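Long-range contacts in putative 4-Hydroxy-2-oxoglutarate aldolase / 2-dehydro-3-deoxyphosphogluconate aldolase (Yersinia enterocolitica, PDB 3LM7), which is a putative aldolase of the KDGP aldolase family, with a TIM-barrel fold: residues E175-A180 with V205-D210; W189-G194 with K215-I220. All blocks are in the same frame, centred on the assembly; numbering follows the deposited sequence.

Contact 1: residues E175-A180 with V205-D210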
loop_
_atom_site.group_PDB
_atom_site.type_symbol
_atom_site.label_atom_id
_atom_site.label_comp_id
_atom_site.label_asym_id
_atom_site.label_seq_id
_atom_site.Cartn_x
_atom_site.Cartn_y
_atom_site.Cartn_z
ATOM N N GLU A 175 -7.759 20.419 -6.758
ATOM C CA GLU A 175 -7.024 20.321 -5.461
ATOM C C GLU A 175 -6.946 18.899 -4.909
ATOM O O GLU A 175 -5.911 18.475 -4.392
ATOM C CB GLU A 175 -7.616 21.224 -4.384
ATOM C CG GLU A 175 -7.406 22.748 -4.687
ATOM C CD GLU A 175 -8.166 23.604 -3.697
ATOM O OE1 GLU A 175 -7.721 23.670 -2.547
ATOM O OE2 GLU A 175 -9.218 24.181 -4.051
ATOM N N TYR A 176 -8.067 18.187 -5.009
ATOM C CA TYR A 176 -8.184 16.814 -4.522
ATOM C C TYR A 176 -7.196 15.934 -5.279
ATOM O O TYR A 176 -6.499 15.110 -4.653
ATOM C CB TYR A 176 -9.628 16.329 -4.645
ATOM C CG TYR A 176 -9.844 14.860 -4.403
ATOM C CD1 TYR A 176 -9.549 14.280 -3.148
ATOM C CD2 TYR A 176 -10.383 14.067 -5.395
ATOM C CE1 TYR A 176 -9.747 12.935 -2.906
ATOM C CE2 TYR A 176 -10.628 12.648 -5.169
ATOM C CZ TYR A 176 -10.282 12.110 -3.939
ATOM O OH TYR A 176 -10.492 10.777 -3.664
ATOM N N ARG A 177 -7.104 16.126 -6.590
ATOM C CA ARG A 177 -6.300 15.245 -7.386
ATOM C C ARG A 177 -4.819 15.398 -6.956
ATOM O O ARG A 177 -4.052 14.430 -6.867
ATOM C CB ARG A 177 -6.473 15.576 -8.890
ATOM C CG ARG A 177 -5.681 14.539 -9.772
ATOM C CD ARG A 177 -5.859 14.772 -11.308
ATOM N NE ARG A 177 -7.238 15.168 -11.660
ATOM C CZ ARG A 177 -7.645 16.433 -11.883
ATOM N NH1 ARG A 177 -6.790 17.516 -11.829
ATOM N NH2 ARG A 177 -8.924 16.625 -12.174
ATOM N N PHE A 178 -4.435 16.650 -6.745
ATOM C CA PHE A 178 -3.083 16.952 -6.306
ATOM C C PHE A 178 -2.812 16.263 -4.980
ATOM O O PHE A 178 -1.727 15.707 -4.803
ATOM C CB PHE A 178 -2.888 18.476 -6.172
ATOM C CG PHE A 178 -1.439 18.866 -5.936
ATOM C CD1 PHE A 178 -0.638 19.290 -6.971
ATOM C CD2 PHE A 178 -0.887 18.789 -4.639
ATOM C CE1 PHE A 178 0.737 19.636 -6.706
ATOM C CE2 PHE A 178 0.468 19.156 -4.392
ATOM C CZ PHE A 178 1.266 19.578 -5.412
ATOM N N VAL A 179 -3.724 16.377 -4.037
ATOM C CA VAL A 179 -3.549 15.733 -2.697
ATOM C C VAL A 179 -3.386 14.216 -2.859
ATOM O O VAL A 179 -2.541 13.600 -2.178
ATOM C CB VAL A 179 -4.726 16.070 -1.781
ATOM C CG1 VAL A 179 -4.758 15.245 -0.489
ATOM C CG2 VAL A 179 -4.670 17.634 -1.377
ATOM N N ALA A 180 -4.226 13.636 -3.726
ATOM C CA ALA A 180 -4.156 12.212 -4.023
ATOM C C ALA A 180 -2.775 11.815 -4.567
ATOM O O ALA A 180 -2.170 10.819 -4.114
ATOM C CB ALA A 180 -5.299 11.823 -4.994
ATOM N N VAL A 205 -13.503 8.258 -5.892
ATOM C CA VAL A 205 -12.623 7.156 -5.539
ATOM C C VAL A 205 -11.654 6.780 -6.668
ATOM O O VAL A 205 -10.475 6.534 -6.391
ATOM C CB VAL A 205 -13.426 5.908 -5.050
ATOM C CG1 VAL A 205 -12.433 4.731 -4.696
ATOM C CG2 VAL A 205 -14.323 6.303 -3.812
ATOM N N GLN A 206 -12.101 6.812 -7.919
ATOM C CA GLN A 206 -11.230 6.404 -8.993
ATOM C C GLN A 206 -10.033 7.373 -9.045
ATOM O O GLN A 206 -8.922 6.981 -9.375
ATOM C CB GLN A 206 -11.979 6.509 -10.324
ATOM C CG GLN A 206 -11.243 5.872 -11.518
ATOM C CD GLN A 206 -11.118 4.359 -11.410
ATOM O OE1 GLN A 206 -12.130 3.645 -11.418
ATOM N NE2 GLN A 206 -9.886 3.869 -11.318
ATOM N N ILE A 207 -10.282 8.669 -8.821
ATOM C CA ILE A 207 -9.151 9.615 -8.840
ATOM C C ILE A 207 -8.061 9.203 -7.871
ATOM O O ILE A 207 -6.867 9.238 -8.194
ATOM C CB ILE A 207 -9.679 11.031 -8.479
ATOM C CG1 ILE A 207 -10.327 11.626 -9.717
ATOM C CG2 ILE A 207 -8.534 11.957 -7.933
ATOM C CD1 ILE A 207 -11.182 12.875 -9.357
ATOM N N ALA A 208 -8.463 8.796 -6.665
ATOM C CA ALA A 208 -7.476 8.355 -5.644
ATOM C C ALA A 208 -6.786 7.059 -6.088
ATOM O O ALA A 208 -5.550 6.915 -5.898
ATOM C CB ALA A 208 -8.160 8.122 -4.208
ATOM N N LEU A 209 -7.556 6.106 -6.638
ATOM C CA LEU A 209 -6.940 4.864 -7.091
ATOM C C LEU A 209 -5.982 5.110 -8.259
ATOM O O LEU A 209 -4.904 4.523 -8.285
ATOM C CB LEU A 209 -8.012 3.845 -7.531
ATOM C CG LEU A 209 -9.012 3.417 -6.457
ATOM C CD1 LEU A 209 -10.129 2.468 -7.083
ATOM C CD2 LEU A 209 -8.272 2.669 -5.277
ATOM N N ASP A 210 -6.351 5.987 -9.207
ATOM C CA ASP A 210 -5.472 6.242 -10.376
ATOM C C ASP A 210 -4.175 6.954 -9.958
ATOM O O ASP A 210 -3.151 6.688 -10.566
ATOM C CB ASP A 210 -6.157 7.116 -11.436
ATOM C CG ASP A 210 -7.274 6.369 -12.205
ATOM O OD1 ASP A 210 -7.430 5.132 -12.060
ATOM O OD2 ASP A 210 -8.004 7.054 -12.932
#
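Helix segments 175-180 and 205-210 run the same way but inclined, their axes 9.1 Å apart at closest approach and crossing at -35°, and Ala180 and Ala208 bring the backbones nearest, CA to CA 5.3 Å. Two alanines suit this place because a single methyl lets the helices come close: Ala180 CB rests 4.1 Å from Ala208 CA. Beside them Ile207 points at the partner helix, and its CG2 branch does most of the touching. With CG1 beside the backbone N (chi1 -79°), CG2 lies anti to that nitrogen and meets the Tyr176 ring obliquely, 3.5 Å from CE2, and also reaches the backbone of Arg177 at CA. Tyr176 is long enough to span the groove between the helices; its OH passes 3.6 Å from Ala208 CB and is hydrogen-bonded to the carbonyl of Ile204, so the phenol's polar end is satisfied although the residue is buried. Arg177 CG lies 4.3 Å from Ile207 CG2, while its guanidinium group forms a salt bridge with Asp174. No hydrogen bond joins the two segments. Such apolar packing of neighbouring helices running the same way is characteristic of the outer helical layer of a TIM barrel.

Contact 2: residues W189-G194 with K215-I220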
loop_
_atom_site.group_PDB
_atom_site.type_symbol
_atom_site.label_atom_id
_atom_site.label_comp_id
_atom_site.label_asym_id
_atom_site.label_seq_id
_atom_site.Cartn_x
_atom_site.Cartn_y
_atom_site.Cartn_z
ATOM N N TRP A 189 -2.373 7.856 3.337
ATOM C CA TRP A 189 -3.744 7.449 3.004
ATOM C C TRP A 189 -4.661 8.637 2.925
ATOM O O TRP A 189 -4.331 9.735 3.394
ATOM C CB TRP A 189 -4.232 6.438 4.059
ATOM C CG TRP A 189 -3.253 5.256 4.184
ATOM C CD1 TRP A 189 -2.296 4.825 3.245
ATOM C CD2 TRP A 189 -3.160 4.363 5.289
ATOM N NE1 TRP A 189 -1.608 3.752 3.754
ATOM C CE2 TRP A 189 -2.122 3.427 4.990
ATOM C CE3 TRP A 189 -3.887 4.232 6.505
ATOM C CZ2 TRP A 189 -1.761 2.387 5.881
ATOM C CZ3 TRP A 189 -3.479 3.189 7.437
ATOM C CH2 TRP A 189 -2.425 2.293 7.088
ATOM N N LEU A 190 -5.844 8.439 2.333
ATOM C CA LEU A 190 -6.686 9.582 2.022
ATOM C C LEU A 190 -8.170 9.300 2.265
ATOM O O LEU A 190 -8.680 8.217 1.875
ATOM C CB LEU A 190 -6.486 9.926 0.524
ATOM C CG LEU A 190 -7.206 11.177 -0.069
ATOM C CD1 LEU A 190 -6.976 12.447 0.785
ATOM C CD2 LEU A 190 -6.672 11.427 -1.523
ATOM N N GLU A 191 -8.869 10.284 2.867
ATOM C CA GLU A 191 -10.273 10.132 3.197
ATOM C C GLU A 191 -11.046 11.307 2.622
ATOM O O GLU A 191 -11.234 12.343 3.306
ATOM C CB GLU A 191 -10.445 10.045 4.739
ATOM C CG GLU A 191 -9.436 9.063 5.391
ATOM C CD GLU A 191 -9.814 8.668 6.791
ATOM O OE1 GLU A 191 -10.965 8.960 7.208
ATOM O OE2 GLU A 191 -9.026 7.954 7.425
ATOM N N PRO A 192 -11.470 11.204 1.345
ATOM C CA PRO A 192 -12.250 12.322 0.789
ATOM C C PRO A 192 -13.599 12.450 1.480
ATOM O O PRO A 192 -14.269 11.427 1.748
ATOM C CB PRO A 192 -12.460 11.931 -0.686
ATOM C CG PRO A 192 -12.289 10.435 -0.702
ATOM C CD PRO A 192 -11.311 10.087 0.388
ATOM N N THR A 193 -13.999 13.679 1.812
ATOM C CA THR A 193 -15.208 13.841 2.655
ATOM C C THR A 193 -15.868 15.156 2.229
ATOM O O THR A 193 -15.177 16.205 2.102
ATOM C CB THR A 193 -14.883 14.018 4.164
ATOM O OG1 THR A 193 -14.070 12.945 4.661
ATOM C CG2 THR A 193 -16.128 14.078 5.039
ATOM N N GLY A 194 -17.208 15.111 2.098
ATOM C CA GLY A 194 -18.004 16.316 1.900
ATOM C C GLY A 194 -18.650 16.342 0.544
ATOM O O GLY A 194 -17.976 16.508 -0.468
ATOM N N LYS A 215 -4.497 3.264 0.619
ATOM C CA LYS A 215 -5.779 3.056 1.305
ATOM C C LYS A 215 -6.614 4.279 1.150
ATOM O O LYS A 215 -6.147 5.429 1.427
ATOM C CB LYS A 215 -5.527 2.840 2.802
ATOM C CG LYS A 215 -4.540 1.640 3.106
ATOM C CD LYS A 215 -5.202 0.356 3.111
ATOM C CE LYS A 215 -4.331 -0.785 3.641
ATOM N NZ LYS A 215 -3.403 -1.202 2.585
ATOM N N VAL A 216 -7.863 4.064 0.775
ATOM C CA VAL A 216 -8.795 5.164 0.571
ATOM C C VAL A 216 -10.018 4.909 1.418
ATOM O O VAL A 216 -10.543 3.788 1.404
ATOM C CB VAL A 216 -9.243 5.284 -0.934
ATOM C CG1 VAL A 216 -10.071 6.560 -1.103
ATOM C CG2 VAL A 216 -7.974 5.299 -1.825
ATOM N N ILE A 217 -10.435 5.903 2.205
ATOM C CA ILE A 217 -11.585 5.726 3.121
ATOM C C ILE A 217 -12.545 6.881 2.789
ATOM O O ILE A 217 -12.461 7.962 3.354
ATOM C CB ILE A 217 -11.191 5.719 4.646
ATOM C CG1 ILE A 217 -10.224 4.555 4.933
ATOM C CG2 ILE A 217 -12.505 5.601 5.563
ATOM C CD1 ILE A 217 -9.587 4.589 6.416
ATOM N N PRO A 218 -13.437 6.671 1.804
ATOM C CA PRO A 218 -14.332 7.786 1.449
ATOM C C PRO A 218 -15.438 7.891 2.479
ATOM O O PRO A 218 -15.875 6.849 2.990
ATOM C CB PRO A 218 -14.919 7.357 0.097
ATOM C CG PRO A 218 -14.872 5.888 0.097
ATOM C CD PRO A 218 -13.558 5.526 0.872
ATOM N N HIS A 219 -15.905 9.109 2.764
ATOM C CA HIS A 219 -16.973 9.288 3.726
ATOM C C HIS A 219 -18.229 9.658 2.978
ATOM O O HIS A 219 -18.162 10.520 2.126
ATOM C CB HIS A 219 -16.613 10.433 4.693
ATOM C CG HIS A 219 -15.480 10.087 5.598
ATOM N ND1 HIS A 219 -15.588 10.164 6.966
ATOM C CD2 HIS A 219 -14.226 9.636 5.335
ATOM C CE1 HIS A 219 -14.433 9.805 7.515
ATOM N NE2 HIS A 219 -13.582 9.503 6.552
ATOM N N ILE A 220 -19.352 9.004 3.305
ATOM C CA ILE A 220 -20.623 9.273 2.616
ATOM C C ILE A 220 -21.732 9.432 3.645
ATOM O O ILE A 220 -22.050 8.514 4.354
ATOM C CB ILE A 220 -21.013 8.152 1.598
ATOM C CG1 ILE A 220 -19.786 7.641 0.799
ATOM C CG2 ILE A 220 -22.116 8.695 0.666
ATOM C CD1 ILE A 220 -18.951 6.544 1.544
HETATM O O HOH W 1 -19.030 13.086 1.837
#
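The indole of Trp189 carries the aliphatic part of Lys215 on one face: CG sits 3.6 Å from the centroid of the five-membered ring, a CH-pi contact almost along the ring normal. The lysine chain bends at chi2 (-83°) and again at chi4, taking NZ to Asp13 O, with Tyr10 in a cation-pi contact. On one face of the His219 imidazole lies Thr193 OG1, 3.3 Å from CG and offset toward the rim; at the ring edge, NE2 donates to Glu191 OE1 at 2.8 Å, a bond straight to 168° on the anti side of a nearly coplanar carboxylate. Asn117 and His94 also bond to that oxygen, Ser161 holds OE2, and ND1 is hydrogen-bonded to Tyr221 OH, so both groups are firmly oriented. The two backbones run parallel, their end-to-end directions 12° apart. Leu190 N bonds to Lys215 O at 3.2 Å, Ile217 N to Leu190 O at 2.9 Å and His219 N to Pro192 O at 3.0 Å. Pro192 and Pro218, lacking an N-H, pack side by side. Helix 201-211 links strand 189-192 to segment 215-220, a beta-alpha-beta connection of the TIM barrel; helices 173-185 and 201-211 cover Leu190, Pro192, Val216 and Pro218, with Glu191 and His219 facing away from them.

Contacts 1 and 2 are neighbouring layers of one barrel wall, their centres 10 Å apart. The chain passes from helix 173-185 through strand 189-192 and helix 201-211 to segment 215-220, so the outer helices pair in contact 1 while the inner segments pair in contact 2. Packing contacts join the layers: Leu190 CD2 lies 3.6 Å from Ala180 CA, Ala208 CB is 3.7 Å from Val216 CG2, and Tyr176 OH packs 3.5 Å from Pro192 CG. The polar Glu191-His219 pair lies in the contact nearer the chain centre, 6 Å from it centre to centre against 16 Å for contact 1. The bound potassium ion is nearer to contact 1, about 8 Å from the Ala180 side chain against about 11 Å from that of Leu190.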